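Side-chain contact in farnesyltransferase, putative (Trypanosoma cruzi, PDB 3WCA), which probably catalyses the condensation of two farnesyl diphosphate molecules to squalene, using NADPH or NADH and magnesium: residues A[136-141]-A[168-173]. The protein carries 1 engineered substitution. Numbering follows the deposited sequence.
Sequences CERMAN and VGHGLT. With FPS (S-[(2E,6E)-3,7,11-trimethyldodeca-2,6,10-trienyl] trihydrogen thiodiphosphate), chain E.
Met139 stretches out with CG anti to the backbone N (chi1 172°), then bends at chi3, -57°, and its terminal CE meets Val168. On the valine, CG2 stands beside the backbone N and CG1 anti to it. This turns Val168 CG2 to the Met139 methyl, with CE and CG2 3.9 Å apart, and Val168 CG1 to the chain of the farnesyl thiodiphosphate, 3.7 Å from its C8. Leu64 of helix 51-72 touches both Met139 and Val168, and the magnesium ligand Asp68 lies about 6 Å from Met139, side chain to side chain. This is helix packing in the all-helical squalene/phytoene synthase fold, between helix 126-147 and the pocket-lining helix 154-179. Further along the pocket wall, Gly169 CA comes within 3.4 Å of ligand C15, and Leu172 CD1 packs 3.6 Å from C14. Gly169 O accepts from Thr173 OG1 at 2.7 Å and from Thr173 N, on opposite faces of its carbonyl plane. Thr173 OG1 is also hydrogen-bonded to Tyr267 OH. At the more open side, Arg138 NH2 approaches His170 ND1 obliquely, 4.3 Å away and without a hydrogen bond. The His170 ring packs edge-to-face with His162.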
# COMPACT_ATOMS: atom_id res chain seq x y z
N CYS A 136 -4.16 2.70 -14.32
CA CYS A 136 -2.89 3.38 -14.63
C CYS A 136 -3.08 4.88 -14.88
O CYS A 136 -2.36 5.71 -14.34
CB CYS A 136 -2.25 2.76 -15.87
SG CYS A 136 -0.77 3.61 -16.38
N GLU A 137 -4.07 5.21 -15.70
CA GLU A 137 -4.39 6.59 -16.03
C GLU A 137 -4.86 7.38 -14.81
O GLU A 137 -4.37 8.47 -14.53
CB GLU A 137 -5.48 6.62 -17.12
CG GLU A 137 -5.94 8.02 -17.47
CD GLU A 137 -6.73 8.06 -18.77
OE1 GLU A 137 -7.76 7.36 -18.88
OE2 GLU A 137 -6.32 8.81 -19.68
N ARG A 138 -5.83 6.83 -14.07
CA ARG A 138 -6.33 7.51 -12.89
C ARG A 138 -5.25 7.73 -11.82
O ARG A 138 -5.22 8.78 -11.17
CB ARG A 138 -7.52 6.75 -12.32
CG ARG A 138 -8.76 6.82 -13.21
CD ARG A 138 -9.82 5.80 -12.82
NE ARG A 138 -10.41 6.07 -11.51
CZ ARG A 138 -11.22 5.22 -10.89
NH1 ARG A 138 -11.52 4.06 -11.46
NH2 ARG A 138 -11.74 5.54 -9.70
N MET A 139 -4.36 6.76 -11.62
CA MET A 139 -3.30 6.93 -10.62
C MET A 139 -2.31 7.99 -11.08
O MET A 139 -1.84 8.81 -10.29
CB MET A 139 -2.53 5.62 -10.39
CG MET A 139 -1.28 5.81 -9.50
SD MET A 139 -0.43 4.25 -9.08
CE MET A 139 -1.84 3.37 -8.29
N ALA A 140 -1.97 7.95 -12.36
CA ALA A 140 -1.03 8.92 -12.92
C ALA A 140 -1.53 10.36 -12.73
O ALA A 140 -0.80 11.22 -12.26
CB ALA A 140 -0.82 8.64 -14.39
N ASN A 141 -2.79 10.61 -13.07
CA ASN A 141 -3.33 11.96 -12.92
C ASN A 141 -3.38 12.37 -11.45
O ASN A 141 -3.17 13.53 -11.12
CB ASN A 141 -4.69 12.05 -13.60
CG ASN A 141 -4.59 11.87 -15.12
OD1 ASN A 141 -5.50 11.36 -15.77
ND2 ASN A 141 -3.46 12.31 -15.68
N VAL A 168 -5.18 0.54 -6.34
CA VAL A 168 -4.61 -0.78 -6.58
C VAL A 168 -5.68 -1.73 -6.05
O VAL A 168 -5.95 -2.77 -6.63
CB VAL A 168 -3.30 -0.99 -5.79
CG1 VAL A 168 -2.73 -2.36 -6.07
CG2 VAL A 168 -2.28 0.09 -6.17
N GLY A 169 -6.30 -1.33 -4.94
CA GLY A 169 -7.36 -2.14 -4.35
C GLY A 169 -8.52 -2.28 -5.31
O GLY A 169 -9.11 -3.36 -5.43
N HIS A 170 -8.87 -1.18 -5.99
CA HIS A 170 -9.96 -1.20 -6.97
C HIS A 170 -9.56 -2.15 -8.10
O HIS A 170 -10.28 -3.09 -8.41
CB HIS A 170 -10.22 0.20 -7.54
CG HIS A 170 -10.94 1.13 -6.61
ND1 HIS A 170 -11.68 2.20 -7.05
CD2 HIS A 170 -11.04 1.14 -5.26
CE1 HIS A 170 -12.21 2.83 -6.02
NE2 HIS A 170 -11.84 2.20 -4.92
N GLY A 171 -8.40 -1.87 -8.69
CA GLY A 171 -7.88 -2.67 -9.78
C GLY A 171 -7.88 -4.16 -9.49
O GLY A 171 -8.43 -4.94 -10.27
N LEU A 172 -7.26 -4.56 -8.38
CA LEU A 172 -7.21 -5.97 -8.00
C LEU A 172 -8.62 -6.53 -7.91
O LEU A 172 -8.90 -7.59 -8.45
CB LEU A 172 -6.49 -6.17 -6.65
CG LEU A 172 -4.98 -5.93 -6.66
CD1 LEU A 172 -4.41 -6.13 -5.25
CD2 LEU A 172 -4.31 -6.88 -7.64
N THR A 173 -9.50 -5.82 -7.21
CA THR A 173 -10.88 -6.27 -7.06
C THR A 173 -11.52 -6.49 -8.45
O THR A 173 -12.27 -7.45 -8.64
CB THR A 173 -11.70 -5.25 -6.24
OG1 THR A 173 -11.12 -5.10 -4.94
CG2 THR A 173 -13.15 -5.72 -6.08
C1 FPS E . 4.47 -0.35 -1.60
S1 FPS E . 5.44 -1.40 -2.79
C2 FPS E . 2.97 -0.33 -2.02
C3 FPS E . 1.81 -0.32 -1.24
C4 FPS E . 1.80 -0.31 0.27
C5 FPS E . 0.49 -0.32 -1.97
C6 FPS E . 0.03 -1.66 -2.63
C7 FPS E . -1.46 -1.78 -2.40
C8 FPS E . -2.21 -2.89 -2.48
C10 FPS E . -3.71 -2.71 -2.20
C9 FPS E . -1.65 -4.27 -2.84
C11 FPS E . -4.34 -3.97 -1.63
C12 FPS E . -5.83 -3.91 -1.85
C13 FPS E . -6.64 -4.97 -2.07
C14 FPS E . -6.14 -6.42 -2.14
C15 FPS E . -8.13 -4.70 -2.26
PA FPS E . 5.79 -3.27 -1.97
O1A FPS E . 4.45 -3.90 -1.49
O2A FPS E . 6.41 -4.12 -3.05
O3A FPS E . 7.03 -3.34 -0.85
PB FPS E . 7.45 -2.47 0.54
O1B FPS E . 7.86 -3.43 1.70
O2B FPS E . 8.71 -1.58 0.23
O3B FPS E . 6.20 -1.66 1.07